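Local atomic coordinates of ubiquinol-cytochrome C chaperone (PDB entry 6RWT), a protein that probably acts as an assembly chaperone for respiratory complex III, as the bacterial homolog of Cbp3, which interacts with newly synthesized cytochrome b in mitochondria. Residues A[113-118]-A[133-138]; A[125-130]-A[150-155]. All coordinates share one frame; numbering follows the deposited sequence.

Both contacts belong to one all-helical domain and share helix 124-135. Interaction 1 joins the C-terminal end of that helix to helix 100-120; interaction 2 joins its beginning to helix 145-161. Their centres lie about 9 Å apart. Along the chain the segments alternate: 113-118, 125-130, 133-138, 150-155. The two contacts also touch directly, with A114 CB lying 3.8 Å from A130 CB and A118 CB 3.6 Å from the backbone N of L127. Helix 124-135 is thus held by both of its chain neighbours, one contact having a polar link and the other being purely apolar, within the ubiquinol-cytochrome C chaperone family region.

Interaction 1 of 2, residues A[113-118]-A[133-138]; sequences GAYGAA and RNIRPD
A114 directs its methyl group toward segment 133-138, where CB of A114 meets NH2 of R133 at 3.6 Å. The methyl lies at the edge of the guanidinium, near its plane. R133 reaches back along the helix because CG stands anti to its backbone N (chi1 -165°) and the chain bends at chi3; long and charged, it suits this exposed position, while the small side chain of A114 packs against A130, where helices 100-120 and 124-135 come close. One residue on, Y115 carries the polar link. Its ring extends to the second segment, and OH of Y115 accepts a hydrogen bond from ND2 of N134, 3.1 Å long, with an N-H...O angle of 162°. The phenol oxygen lies close to the amide plane, while ring and amide are turned 67° apart, and ND2 of N134 approaches the ring obliquely, 3.4 Å from CZ of Y115. The same ND2 also donates to the backbone O of R111, so both amide hydrogens can be used, which would fix the rotation of the side chain and tie the end of one helix to the other. Asparagine fits here through its short two-proton donor; tyrosine offers an acceptor at the end of a buried ring. CD1 of I135 lies 4.1 Å from OH of Y115, a loose contact. Beyond I135 the helix ends. The contact thus lies between helices 100-120 and 124-135, with helix 43-61 packed against it: L52 touches Y115, E48 touches N134, and M49 touches I135.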
ATOM      1  N   GLY A 113       2.507 -10.485  -2.445  1.00 25.06           N
ATOM      2  CA  GLY A 113       3.037 -11.044  -3.700  1.00 26.68           C
ATOM      3  C   GLY A 113       1.966 -11.612  -4.623  1.00 25.55           C
ATOM      4  O   GLY A 113       2.050 -11.453  -5.842  1.00 27.60           O
ATOM      5  N   ALA A 114       0.950 -12.255  -4.037  1.00 26.90           N
ATOM      6  CA  ALA A 114      -0.200 -12.756  -4.796  1.00 28.17           C
ATOM      7  C   ALA A 114      -0.951 -11.648  -5.537  1.00 26.18           C
ATOM      8  O   ALA A 114      -1.450 -11.879  -6.636  1.00 27.96           O
ATOM      9  CB  ALA A 114      -1.156 -13.526  -3.894  1.00 30.54           C
ATOM     10  N   TYR A 115      -1.024 -10.452  -4.944  1.00 22.96           N
ATOM     11  CA  TYR A 115      -1.632  -9.294  -5.617  1.00 21.70           C
ATOM     12  C   TYR A 115      -0.839  -8.897  -6.872  1.00 22.80           C
ATOM     13  O   TYR A 115      -1.418  -8.619  -7.926  1.00 21.97           O
ATOM     14  CB  TYR A 115      -1.737  -8.060  -4.687  1.00 20.99           C
ATOM     15  CG  TYR A 115      -2.519  -8.203  -3.386  1.00 20.33           C
ATOM     16  CD1 TYR A 115      -3.546  -9.140  -3.234  1.00 22.35           C
ATOM     17  CD2 TYR A 115      -2.261  -7.341  -2.309  1.00 20.13           C
ATOM     18  CE1 TYR A 115      -4.273  -9.230  -2.055  1.00 22.22           C
ATOM     19  CE2 TYR A 115      -2.992  -7.416  -1.130  1.00 20.52           C
ATOM     20  CZ  TYR A 115      -3.985  -8.361  -0.994  1.00 21.15           C
ATOM     21  OH  TYR A 115      -4.698  -8.427   0.190  1.00 21.65           O
ATOM     22  N   GLY A 116       0.486  -8.864  -6.743  1.00 22.78           N
ATOM     23  CA  GLY A 116       1.374  -8.558  -7.865  1.00 23.63           C
ATOM     24  C   GLY A 116       1.261  -9.546  -9.023  1.00 25.16           C
ATOM     25  O   GLY A 116       1.159  -9.139 -10.181  1.00 24.56           O
ATOM     26  N   ALA A 117       1.279 -10.842  -8.718  1.00 25.98           N
ATOM     27  CA  ALA A 117       1.138 -11.874  -9.761  1.00 27.08           C
ATOM     28  C   ALA A 117      -0.219 -11.786 -10.468  1.00 26.65           C
ATOM     29  O   ALA A 117      -0.294 -11.889 -11.694  1.00 27.61           O
ATOM     30  CB  ALA A 117       1.334 -13.261  -9.169  1.00 30.11           C
ATOM     31  N   ALA A 118      -1.285 -11.594  -9.693  1.00 26.00           N
ATOM     32  CA  ALA A 118      -2.630 -11.467 -10.257  1.00 25.37           C
ATOM     33  C   ALA A 118      -2.764 -10.230 -11.160  1.00 25.56           C
ATOM     34  O   ALA A 118      -3.321 -10.324 -12.253  1.00 27.19           O
ATOM     35  CB  ALA A 118      -3.683 -11.454  -9.155  1.00 24.39           C
ATOM     36  N   ARG A 133      -8.533 -14.502   0.871  1.00 24.49           N
ATOM     37  CA  ARG A 133      -7.546 -15.206   1.709  1.00 27.02           C
ATOM     38  C   ARG A 133      -6.936 -14.273   2.763  1.00 24.89           C
ATOM     39  O   ARG A 133      -6.864 -14.618   3.941  1.00 25.77           O
ATOM     40  CB  ARG A 133      -6.433 -15.785   0.822  1.00 30.82           C
ATOM     41  CG  ARG A 133      -5.539 -16.825   1.476  1.00 39.05           C
ATOM     42  CD  ARG A 133      -4.889 -17.745   0.436  1.00 44.77           C
ATOM     43  NE  ARG A 133      -3.980 -17.018  -0.467  1.00 49.43           N
ATOM     44  CZ  ARG A 133      -4.090 -16.897  -1.799  1.00 48.64           C
ATOM     45  NH1 ARG A 133      -5.083 -17.453  -2.496  1.00 48.59           N
ATOM     46  NH2 ARG A 133      -3.169 -16.194  -2.459  1.00 49.06           N
ATOM     47  N   ASN A 134      -6.518 -13.089   2.328  1.00 24.16           N
ATOM     48  CA  ASN A 134      -5.828 -12.133   3.207  1.00 22.51           C
ATOM     49  C   ASN A 134      -6.759 -11.362   4.149  1.00 22.12           C
ATOM     50  O   ASN A 134      -6.387 -11.111   5.301  1.00 25.36           O
ATOM     51  CB  ASN A 134      -4.988 -11.134   2.383  1.00 22.93           C
ATOM     52  CG  ASN A 134      -3.723 -11.755   1.787  1.00 22.10           C
ATOM     53  OD1 ASN A 134      -3.349 -12.898   2.086  1.00 25.92           O
ATOM     54  ND2 ASN A 134      -3.062 -10.999   0.916  1.00 23.50           N
ATOM     55  N   ILE A 135      -7.952 -10.996   3.673  1.00 22.68           N
ATOM     56  CA  ILE A 135      -8.833 -10.045   4.384  1.00 23.05           C
ATOM     57  C   ILE A 135     -10.055 -10.686   5.066  1.00 25.10           C
ATOM     58  O   ILE A 135     -10.391 -10.303   6.186  1.00 24.35           O
ATOM     59  CB  ILE A 135      -9.289  -8.899   3.445  1.00 22.86           C
ATOM     60  CG1 ILE A 135      -8.062  -8.225   2.810  1.00 22.48           C
ATOM     61  CG2 ILE A 135     -10.127  -7.870   4.205  1.00 23.55           C
ATOM     62  CD1 ILE A 135      -8.362  -7.289   1.653  1.00 23.34           C
ATOM     63  N   ARG A 136     -10.726 -11.631   4.396  1.00 27.09           N
ATOM     64  CA  ARG A 136     -11.900 -12.333   4.964  1.00 27.20           C
ATOM     65  C   ARG A 136     -11.763 -13.861   4.868  1.00 29.16           C
ATOM     66  O   ARG A 136     -12.618 -14.535   4.264  1.00 31.76           O
ATOM     67  CB  ARG A 136     -13.205 -11.855   4.301  1.00 27.94           C
ATOM     68  CG  ARG A 136     -13.585 -10.403   4.574  1.00 28.87           C
ATOM     69  CD  ARG A 136     -13.799 -10.100   6.056  1.00 26.82           C
ATOM     70  NE  ARG A 136     -14.750 -11.010   6.704  1.00 27.19           N
ATOM     71  CZ  ARG A 136     -16.077 -10.843   6.758  1.00 24.31           C
ATOM     72  NH1 ARG A 136     -16.656  -9.773   6.213  1.00 16.75           N
ATOM     73  NH2 ARG A 136     -16.823 -11.749   7.374  1.00 29.19           N
ATOM     74  N   PRO A 137     -10.706 -14.424   5.492  1.00 30.90           N
ATOM     75  CA  PRO A 137     -10.499 -15.879   5.473  1.00 34.35           C
ATOM     76  C   PRO A 137     -11.584 -16.689   6.193  1.00 36.42           C
ATOM     77  O   PRO A 137     -11.718 -17.890   5.943  1.00 38.21           O
ATOM     78  CB  PRO A 137      -9.153 -16.048   6.186  1.00 35.24           C
ATOM     79  CG  PRO A 137      -9.058 -14.873   7.086  1.00 33.55           C
ATOM     80  CD  PRO A 137      -9.672 -13.753   6.305  1.00 31.61           C
ATOM     81  N   ASP A 138     -12.329 -16.039   7.084  1.00 36.42           N
ATOM     82  CA  ASP A 138     -13.504 -16.640   7.727  1.00 36.60           C
ATOM     83  C   ASP A 138     -14.672 -16.986   6.778  1.00 37.24           C
ATOM     84  O   ASP A 138     -15.545 -17.754   7.166  1.00 40.27           O
ATOM     85  CB  ASP A 138     -14.017 -15.726   8.853  1.00 36.00           C
ATOM     86  CG  ASP A 138     -14.451 -14.352   8.351  1.00 35.93           C
ATOM     87  OD1 ASP A 138     -13.607 -13.633   7.763  1.00 32.06           O
ATOM     88  OD2 ASP A 138     -15.631 -13.982   8.552  1.00 37.14           O
TER

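Interaction 2 of 2, residues A[125-130]-A[150-155]; sequences QALAAA and AYVLQC
L127 reaches across to helix 145-161 with a single methyl, CD2, which meets two side chains at once. CD2 of L127 lies 3.9 Å from CG of L153 and 4.1 Å from CG1 of V152, ordinary van der Waals spacing with no polar atom taking part. A chi1 of -179° swings the L127 branch away from the backbone nitrogen and toward helix 145-161. L127 and L153 run alongside one another, pointing opposite ways, whereas V152 is met at a slant. With 8.8 Å between CA of L127 and CA of V152, the leucine is long enough for its branch to reach across, while the compact V152 meets it with CG1, close to its own helix. This is helix-to-helix packing in an all-alpha fold, between two helices consecutive in the chain. Around this first shell, A118 and L119 of helix 100-120 touch L127 and L153 respectively; L52 of helix 43-61 touches V152. Further out, the far side of helix 145-161 packs against other parts of the chain, with OH of Y151 hydrogen-bonded to NE2 of H53.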
ATOM      1  N   GLN A 125      -9.963 -13.282 -11.071  1.00 16.39           N
ATOM      2  CA  GLN A 125     -10.345 -14.395 -10.224  1.00 21.44           C
ATOM      3  C   GLN A 125      -9.264 -14.642  -9.187  1.00 24.16           C
ATOM      4  O   GLN A 125      -9.562 -14.795  -8.009  1.00 23.47           O
ATOM      5  CB  GLN A 125     -10.590 -15.677 -11.050  1.00 26.54           C
ATOM      6  CG  GLN A 125     -11.764 -15.573 -12.019  1.00 30.96           C
ATOM      7  CD  GLN A 125     -11.907 -16.795 -12.925  1.00 39.67           C
ATOM      8  OE1 GLN A 125     -12.375 -16.691 -14.059  1.00 44.39           O
ATOM      9  NE2 GLN A 125     -11.489 -17.959 -12.431  1.00 50.36           N
ATOM     10  N   ALA A 126      -8.010 -14.663  -9.642  1.00 24.62           N
ATOM     11  CA  ALA A 126      -6.857 -14.853  -8.755  1.00 25.00           C
ATOM     12  C   ALA A 126      -6.752 -13.706  -7.749  1.00 24.91           C
ATOM     13  O   ALA A 126      -6.426 -13.923  -6.567  1.00 23.63           O
ATOM     14  CB  ALA A 126      -5.576 -14.953  -9.569  1.00 26.04           C
ATOM     15  N   LEU A 127      -7.052 -12.495  -8.213  1.00 23.67           N
ATOM     16  CA  LEU A 127      -6.993 -11.305  -7.345  1.00 23.54           C
ATOM     17  C   LEU A 127      -8.064 -11.355  -6.248  1.00 23.80           C
ATOM     18  O   LEU A 127      -7.748 -11.129  -5.081  1.00 24.31           O
ATOM     19  CB  LEU A 127      -7.093 -10.000  -8.158  1.00 23.37           C
ATOM     20  CG  LEU A 127      -7.015  -8.665  -7.397  1.00 23.76           C
ATOM     21  CD1 LEU A 127      -5.718  -8.551  -6.600  1.00 24.89           C
ATOM     22  CD2 LEU A 127      -7.139  -7.491  -8.355  1.00 22.75           C
ATOM     23  N   ALA A 128      -9.302 -11.693  -6.620  1.00 22.25           N
ATOM     24  CA  ALA A 128     -10.392 -11.835  -5.631  1.00 23.67           C
ATOM     25  C   ALA A 128     -10.125 -12.945  -4.609  1.00 23.93           C
ATOM     26  O   ALA A 128     -10.420 -12.777  -3.419  1.00 21.38           O
ATOM     27  CB  ALA A 128     -11.725 -12.068  -6.330  1.00 23.91           C
ATOM     28  N   ALA A 129      -9.554 -14.059  -5.069  1.00 22.81           N
ATOM     29  CA  ALA A 129      -9.161 -15.164  -4.181  1.00 24.21           C
ATOM     30  C   ALA A 129      -8.077 -14.740  -3.176  1.00 23.79           C
ATOM     31  O   ALA A 129      -8.180 -15.069  -1.990  1.00 24.38           O
ATOM     32  CB  ALA A 129      -8.698 -16.375  -4.995  1.00 24.07           C
ATOM     33  N   ALA A 130      -7.059 -14.009  -3.647  1.00 23.89           N
ATOM     34  CA  ALA A 130      -5.993 -13.480  -2.777  1.00 22.85           C
ATOM     35  C   ALA A 130      -6.531 -12.468  -1.750  1.00 21.82           C
ATOM     36  O   ALA A 130      -6.180 -12.518  -0.563  1.00 22.23           O
ATOM     37  CB  ALA A 130      -4.892 -12.842  -3.616  1.00 23.03           C
ATOM     38  N   ALA A 150     -11.971  -5.052  -8.545  1.00 25.88           N
ATOM     39  CA  ALA A 150     -12.176  -4.049  -9.601  1.00 26.20           C
ATOM     40  C   ALA A 150     -11.519  -2.710  -9.247  1.00 25.45           C
ATOM     41  O   ALA A 150     -10.858  -2.103 -10.090  1.00 25.09           O
ATOM     42  CB  ALA A 150     -13.660  -3.856  -9.889  1.00 26.55           C
ATOM     43  N   TYR A 151     -11.694  -2.266  -8.003  1.00 23.37           N
ATOM     44  CA  TYR A 151     -11.021  -1.050  -7.504  1.00 23.58           C
ATOM     45  C   TYR A 151      -9.492  -1.159  -7.603  1.00 22.45           C
ATOM     46  O   TYR A 151      -8.832  -0.235  -8.080  1.00 22.03           O
ATOM     47  CB  TYR A 151     -11.459  -0.744  -6.067  1.00 23.87           C
ATOM     48  CG  TYR A 151     -10.621   0.281  -5.316  1.00 22.48           C
ATOM     49  CD1 TYR A 151     -10.823   1.653  -5.490  1.00 22.33           C
ATOM     50  CD2 TYR A 151      -9.645  -0.128  -4.403  1.00 21.62           C
ATOM     51  CE1 TYR A 151     -10.060   2.583  -4.794  1.00 21.73           C
ATOM     52  CE2 TYR A 151      -8.875   0.795  -3.709  1.00 20.91           C
ATOM     53  CZ  TYR A 151      -9.093   2.151  -3.894  1.00 20.47           C
ATOM     54  OH  TYR A 151      -8.342   3.073  -3.193  1.00 20.16           O
ATOM     55  N   VAL A 152      -8.938  -2.296  -7.190  1.00 21.46           N
ATOM     56  CA  VAL A 152      -7.478  -2.500  -7.215  1.00 20.70           C
ATOM     57  C   VAL A 152      -6.927  -2.469  -8.657  1.00 22.05           C
ATOM     58  O   VAL A 152      -5.913  -1.823  -8.920  1.00 21.04           O
ATOM     59  CB  VAL A 152      -7.069  -3.791  -6.455  1.00 20.22           C
ATOM     60  CG1 VAL A 152      -5.586  -4.097  -6.632  1.00 19.90           C
ATOM     61  CG2 VAL A 152      -7.382  -3.654  -4.969  1.00 19.68           C
ATOM     62  N   LEU A 153      -7.606  -3.144  -9.581  1.00 22.92           N
ATOM     63  CA  LEU A 153      -7.236  -3.118 -11.007  1.00 24.19           C
ATOM     64  C   LEU A 153      -7.246  -1.690 -11.585  1.00 23.61           C
ATOM     65  O   LEU A 153      -6.301  -1.295 -12.271  1.00 23.30           O
ATOM     66  CB  LEU A 153      -8.146  -4.043 -11.830  1.00 25.55           C
ATOM     67  CG  LEU A 153      -7.847  -5.540 -11.683  1.00 28.26           C
ATOM     68  CD1 LEU A 153      -9.080  -6.395 -11.961  1.00 28.72           C
ATOM     69  CD2 LEU A 153      -6.688  -5.939 -12.591  1.00 30.34           C
ATOM     70  N   GLN A 154      -8.290  -0.916 -11.285  1.00 23.39           N
ATOM     71  CA  GLN A 154      -8.368   0.481 -11.741  1.00 25.33           C
ATOM     72  C   GLN A 154      -7.278   1.383 -11.131  1.00 25.11           C
ATOM     73  O   GLN A 154      -6.741   2.247 -11.827  1.00 24.15           O
ATOM     74  CB  GLN A 154      -9.760   1.072 -11.479  1.00 28.38           C
ATOM     75  CG  GLN A 154     -10.865   0.436 -12.310  1.00 31.70           C
ATOM     76  CD  GLN A 154     -12.226   1.061 -12.055  1.00 36.08           C
ATOM     77  OE1 GLN A 154     -12.345   2.276 -11.910  1.00 41.38           O
ATOM     78  NE2 GLN A 154     -13.263   0.232 -12.019  1.00 39.29           N
ATOM     79  N   CYS A 155      -6.935   1.174  -9.854  1.00 22.60           N
ATOM     80  CA  CYS A 155      -5.811   1.903  -9.237  1.00 22.37           C
ATOM     81  C   CYS A 155      -4.475   1.586  -9.945  1.00 22.11           C
ATOM     82  O   CYS A 155      -3.657   2.481 -10.176  1.00 21.90           O
ATOM     83  CB  CYS A 155      -5.692   1.593  -7.730  1.00 21.57           C
ATOM     84  SG  CYS A 155      -6.989   2.292  -6.658  1.00 21.89           S
TER